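Local coordinates for protein putative hexose oxidase (Nonomuraea sp. ATCC 39727, PDB 5AWV) that probably oxidises sugar-bearing glycopeptide antibiotics of the teicoplanin type, using a covalently attached FAD cofactor, at residues Y116-P127 / K226-R237. Residues are numbered along the deposited sequence; the frame is centred on the assembly and turned at random.
Sequences YDPSMNAFLIEP and KYWMRVPEDVGR
Strands 122-125 and 223-229 are antiparallel neighbours in the five-stranded sheet of the FAD-binding part, where Phe-123 faces Met-229 and Ile-125 faces Tyr-227 as hydrogen-bonded pairs. Four backbone bonds join them, the straightest from Ile-125 N to Tyr-227 O (2.8 Å, 174°). Between them Leu-124 and Trp-228 form a non-hydrogen-bonded pair, their side chains lying alongside each other. Trp-228 suits this place because its indole combines broad apolar faces with one donor: NE1 gives a hydrogen bond of 2.8 Å to Asp-117 OD2, reaching it from above the carboxylate plane. Met-120 folds over one face, turning at chi2 (-74°) and again at chi3, which brings CE over the ring centre; its CG makes a CH-pi contact with the five-membered ring. Lys-226 CB lies against the rim of the opposite face. Asp-117 OD1 accepts from Ser-119 N, making an Asx turn that should steady the carboxylate, and also from Ser-119 OG. Farther along, Arg-230 NH1 bonds Asn-121 O in the carbonyl plane (3.1 Å), while Arg-237 NH2 donates to Pro-118 O (3.0 Å), so two long guanidinium arms tie the loop after strand 223-229 to the turn 118-121. On the sheet face opposite Leu-124 and Trp-228, Ile-125 and Tyr-227 pack on Val-156 of helix 156-161. Pro-127 touches FAD. Strands 114-117 and 122-125 form a beta hairpin with a G1 bulge (Asn-121 and Ala-122 facing Asp-117), and strand 223-229 adds the third antiparallel strand of this PCMH-type FAD-binding fold.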
loop_
_atom_site.group_PDB
_atom_site.type_symbol
_atom_site.label_atom_id
_atom_site.label_comp_id
_atom_site.label_asym_id
_atom_site.label_seq_id
_atom_site.Cartn_x
_atom_site.Cartn_y
_atom_site.Cartn_z
ATOM N N TYR A 116 -15.420 14.505 -1.472
ATOM C CA TYR A 116 -16.699 13.916 -1.835
ATOM C C TYR A 116 -17.073 14.378 -3.265
ATOM O O TYR A 116 -17.050 15.550 -3.558
ATOM C CB TYR A 116 -17.787 14.302 -0.896
ATOM C CG TYR A 116 -19.142 13.858 -1.434
ATOM C CD1 TYR A 116 -19.471 12.482 -1.542
ATOM C CD2 TYR A 116 -20.087 14.818 -1.834
ATOM C CE1 TYR A 116 -20.706 12.061 -2.006
ATOM C CE2 TYR A 116 -21.354 14.405 -2.270
ATOM C CZ TYR A 116 -21.657 13.029 -2.372
ATOM O OH TYR A 116 -22.912 12.656 -2.842
ATOM N N ASP A 117 -17.393 13.425 -4.131
ATOM C CA ASP A 117 -17.691 13.696 -5.533
ATOM C C ASP A 117 -19.149 13.457 -5.796
ATOM O O ASP A 117 -19.542 12.290 -5.952
ATOM C CB ASP A 117 -16.840 12.780 -6.410
ATOM C CG ASP A 117 -17.030 13.035 -7.917
ATOM O OD1 ASP A 117 -18.108 13.523 -8.299
ATOM O OD2 ASP A 117 -16.107 12.732 -8.673
ATOM N N PRO A 118 -20.009 14.518 -5.831
ATOM C CA PRO A 118 -21.461 14.198 -6.003
ATOM C C PRO A 118 -21.818 13.492 -7.287
ATOM O O PRO A 118 -22.826 12.867 -7.300
ATOM C CB PRO A 118 -22.176 15.566 -5.880
ATOM C CG PRO A 118 -21.106 16.577 -6.024
ATOM C CD PRO A 118 -19.749 15.950 -5.858
ATOM N N SER A 119 -21.022 13.551 -8.336
ATOM C CA SER A 119 -21.494 12.941 -9.607
ATOM C C SER A 119 -21.188 11.435 -9.622
ATOM O O SER A 119 -21.803 10.689 -10.364
ATOM C CB SER A 119 -20.844 13.609 -10.770
ATOM O OG SER A 119 -19.486 13.217 -10.743
ATOM N N MET A 120 -20.275 10.982 -8.765
ATOM C CA MET A 120 -20.105 9.541 -8.496
ATOM C C MET A 120 -20.782 9.070 -7.220
ATOM O O MET A 120 -20.940 7.849 -7.029
ATOM C CB MET A 120 -18.616 9.201 -8.520
ATOM C CG MET A 120 -17.960 9.637 -9.809
ATOM S SD MET A 120 -18.439 8.539 -11.220
ATOM C CE MET A 120 -17.014 7.478 -11.330
ATOM N N ASN A 121 -21.250 10.018 -6.371
ATOM C CA ASN A 121 -21.768 9.740 -5.020
ATOM C C ASN A 121 -20.748 8.786 -4.319
ATOM O O ASN A 121 -21.101 7.744 -3.757
ATOM C CB ASN A 121 -23.212 9.168 -5.037
ATOM C CG ASN A 121 -23.831 9.108 -3.693
ATOM O OD1 ASN A 121 -24.652 8.204 -3.374
ATOM N ND2 ASN A 121 -23.553 10.076 -2.905
ATOM N N ALA A 122 -19.506 9.245 -4.307
ATOM C CA ALA A 122 -18.376 8.480 -3.724
ATOM C C ALA A 122 -17.280 9.459 -3.396
ATOM O O ALA A 122 -17.259 10.554 -3.902
ATOM C CB ALA A 122 -17.851 7.466 -4.743
ATOM N N PHE A 123 -16.337 9.001 -2.585
ATOM C CA PHE A 123 -15.103 9.729 -2.313
ATOM C C PHE A 123 -14.050 9.527 -3.336
ATOM O O PHE A 123 -13.652 8.420 -3.625
ATOM C CB PHE A 123 -14.575 9.325 -0.949
ATOM C CG PHE A 123 -15.402 9.807 0.155
ATOM C CD1 PHE A 123 -15.245 11.079 0.639
ATOM C CD2 PHE A 123 -16.362 9.018 0.696
ATOM C CE1 PHE A 123 -15.997 11.517 1.686
ATOM C CE2 PHE A 123 -17.109 9.464 1.699
ATOM C CZ PHE A 123 -16.941 10.700 2.229
ATOM N N LEU A 124 -13.612 10.600 -3.934
ATOM C CA LEU A 124 -12.520 10.652 -4.878
ATOM C C LEU A 124 -11.226 10.743 -4.029
ATOM O O LEU A 124 -11.084 11.672 -3.136
ATOM C CB LEU A 124 -12.657 11.933 -5.717
ATOM C CG LEU A 124 -11.792 12.113 -6.958
ATOM C CD1 LEU A 124 -12.032 13.384 -7.764
ATOM C CD2 LEU A 124 -10.360 12.175 -6.670
ATOM N N ILE A 125 -10.304 9.815 -4.269
ATOM C CA ILE A 125 -8.956 9.809 -3.626
ATOM C C ILE A 125 -7.968 9.613 -4.718
ATOM O O ILE A 125 -7.962 8.590 -5.466
ATOM C CB ILE A 125 -8.837 8.703 -2.591
ATOM C CG1 ILE A 125 -9.986 8.832 -1.570
ATOM C CG2 ILE A 125 -7.542 8.794 -1.814
ATOM C CD1 ILE A 125 -9.978 7.793 -0.501
ATOM N N GLU A 126 -7.099 10.600 -4.859
ATOM C CA GLU A 126 -6.040 10.566 -5.846
ATOM C C GLU A 126 -4.820 9.782 -5.371
ATOM O O GLU A 126 -4.628 9.680 -4.168
ATOM C CB GLU A 126 -5.670 12.002 -6.306
ATOM C CG GLU A 126 -6.678 12.512 -7.294
ATOM C CD GLU A 126 -6.384 13.886 -7.849
ATOM O OE1 GLU A 126 -5.614 14.636 -7.250
ATOM O OE2 GLU A 126 -6.979 14.212 -8.902
ATOM N N PRO A 127 -4.090 9.134 -6.316
ATOM C CA PRO A 127 -2.982 8.185 -6.075
ATOM C C PRO A 127 -1.743 8.757 -5.395
ATOM O O PRO A 127 -1.068 8.027 -4.724
ATOM C CB PRO A 127 -2.602 7.655 -7.457
ATOM C CG PRO A 127 -3.124 8.727 -8.391
ATOM C CD PRO A 127 -4.307 9.351 -7.778
ATOM N N LYS A 226 -7.330 8.351 -10.635
ATOM C CA LYS A 226 -8.317 8.557 -9.579
ATOM C C LYS A 226 -8.905 7.196 -9.104
ATOM O O LYS A 226 -9.165 6.283 -9.934
ATOM C CB LYS A 226 -9.561 9.411 -10.019
ATOM C CG LYS A 226 -9.197 10.732 -10.749
ATOM C CD LYS A 226 -10.442 11.557 -11.038
ATOM C CE LYS A 226 -10.231 12.974 -11.586
ATOM N NZ LYS A 226 -9.025 13.088 -12.428
ATOM N N TYR A 227 -9.194 7.120 -7.809
ATOM C CA TYR A 227 -10.007 6.041 -7.212
ATOM C C TYR A 227 -11.237 6.666 -6.608
ATOM O O TYR A 227 -11.115 7.729 -6.006
ATOM C CB TYR A 227 -9.258 5.357 -6.078
ATOM C CG TYR A 227 -8.043 4.541 -6.425
ATOM C CD1 TYR A 227 -8.161 3.236 -6.911
ATOM C CD2 TYR A 227 -6.769 5.019 -6.204
ATOM C CE1 TYR A 227 -7.032 2.458 -7.218
ATOM C CE2 TYR A 227 -5.628 4.211 -6.451
ATOM C CZ TYR A 227 -5.779 2.933 -6.970
ATOM O OH TYR A 227 -4.651 2.092 -7.211
ATOM N N TRP A 228 -12.397 6.032 -6.778
ATOM C CA TRP A 228 -13.597 6.414 -6.069
ATOM C C TRP A 228 -14.032 5.309 -5.158
ATOM O O TRP A 228 -14.193 4.146 -5.592
ATOM C CB TRP A 228 -14.770 6.744 -7.009
ATOM C CG TRP A 228 -14.632 8.044 -7.737
ATOM C CD1 TRP A 228 -15.080 9.274 -7.338
ATOM C CD2 TRP A 228 -14.089 8.240 -9.038
ATOM N NE1 TRP A 228 -14.826 10.211 -8.318
ATOM C CE2 TRP A 228 -14.230 9.599 -9.365
ATOM C CE3 TRP A 228 -13.482 7.392 -9.957
ATOM C CZ2 TRP A 228 -13.785 10.144 -10.607
ATOM C CZ3 TRP A 228 -13.086 7.905 -11.186
ATOM C CH2 TRP A 228 -13.256 9.274 -11.506
ATOM N N MET A 229 -14.268 5.680 -3.918
ATOM C CA MET A 229 -14.491 4.693 -2.807
ATOM C C MET A 229 -15.853 4.941 -2.175
ATOM O O MET A 229 -16.196 6.097 -1.863
ATOM C CB MET A 229 -13.413 4.852 -1.718
ATOM C CG MET A 229 -11.988 4.942 -2.192
ATOM S SD MET A 229 -11.445 3.461 -3.065
ATOM C CE MET A 229 -11.302 2.340 -1.667
ATOM N N ARG A 230 -16.616 3.873 -1.953
ATOM C CA ARG A 230 -17.828 3.933 -1.236
ATOM C C ARG A 230 -18.339 2.516 -0.863
ATOM O O ARG A 230 -18.000 1.524 -1.535
ATOM C CB ARG A 230 -18.941 4.674 -2.087
ATOM C CG ARG A 230 -19.239 4.015 -3.431
ATOM C CD ARG A 230 -20.643 4.405 -3.975
ATOM N NE ARG A 230 -21.650 3.796 -3.141
ATOM C CZ ARG A 230 -22.811 4.331 -2.781
ATOM N NH1 ARG A 230 -23.167 5.539 -3.145
ATOM N NH2 ARG A 230 -23.614 3.625 -1.996
ATOM N N VAL A 231 -19.159 2.449 0.166
ATOM C CA VAL A 231 -19.860 1.219 0.556
ATOM C C VAL A 231 -20.714 0.700 -0.611
ATOM O O VAL A 231 -21.214 1.462 -1.432
ATOM C CB VAL A 231 -20.724 1.371 1.805
ATOM C CG1 VAL A 231 -19.939 1.855 2.963
ATOM C CG2 VAL A 231 -21.899 2.337 1.541
ATOM N N PRO A 232 -20.823 -0.636 -0.743
ATOM C CA PRO A 232 -21.684 -1.116 -1.835
ATOM C C PRO A 232 -23.207 -0.983 -1.518
ATOM O O PRO A 232 -24.005 -0.998 -2.401
ATOM C CB PRO A 232 -21.208 -2.575 -2.035
ATOM C CG PRO A 232 -20.749 -2.987 -0.713
ATOM C CD PRO A 232 -20.233 -1.739 0.021
ATOM N N GLU A 233 -23.603 -0.766 -0.287
ATOM C CA GLU A 233 -25.023 -0.607 0.009
ATOM C C GLU A 233 -25.571 0.727 -0.448
ATOM O O GLU A 233 -24.816 1.698 -0.590
ATOM C CB GLU A 233 -25.296 -0.749 1.513
ATOM C CG GLU A 233 -24.981 -2.100 2.096
ATOM C CD GLU A 233 -23.484 -2.372 2.373
ATOM O OE1 GLU A 233 -23.114 -3.564 2.373
ATOM O OE2 GLU A 233 -22.674 -1.441 2.593
ATOM N N ASP A 234 -26.910 0.767 -0.647
ATOM C CA ASP A 234 -27.690 1.999 -0.839
ATOM C C ASP A 234 -27.858 2.643 0.524
ATOM O O ASP A 234 -28.537 2.114 1.378
ATOM C CB ASP A 234 -29.112 1.741 -1.393
ATOM C CG ASP A 234 -29.114 1.309 -2.849
ATOM O OD1 ASP A 234 -28.178 1.673 -3.588
ATOM O OD2 ASP A 234 -30.061 0.596 -3.270
ATOM N N VAL A 235 -27.235 3.788 0.704
ATOM C CA VAL A 235 -27.266 4.514 1.972
ATOM C C VAL A 235 -27.595 5.962 1.734
ATOM O O VAL A 235 -27.350 6.827 2.608
ATOM C CB VAL A 235 -25.890 4.438 2.695
ATOM C CG1 VAL A 235 -25.618 3.008 3.158
ATOM C CG2 VAL A 235 -24.764 4.991 1.830
ATOM N N GLY A 236 -28.110 6.262 0.541
ATOM C CA GLY A 236 -28.362 7.635 0.151
ATOM C C GLY A 236 -27.128 8.354 -0.323
ATOM O O GLY A 236 -26.176 7.768 -0.870
ATOM N N ARG A 237 -27.147 9.639 -0.076
ATOM C CA ARG A 237 -26.123 10.557 -0.547
ATOM C C ARG A 237 -25.447 11.333 0.592
ATOM O O ARG A 237 -24.661 12.241 0.315
ATOM C CB ARG A 237 -26.730 11.566 -1.526
ATOM C CG ARG A 237 -27.439 10.920 -2.693
ATOM C CD ARG A 237 -27.983 11.985 -3.626
ATOM N NE ARG A 237 -26.973 12.875 -4.156
ATOM C CZ ARG A 237 -26.109 12.535 -5.123
ATOM N NH1 ARG A 237 -26.120 11.303 -5.655
ATOM N NH2 ARG A 237 -25.211 13.395 -5.542
HETATM O O HOH W 1 -24.624 14.489 -1.056
HETATM O O HOH W 2 -24.821 10.669 -8.055
HETATM O O HOH W 3 -6.529 12.806 -11.286
#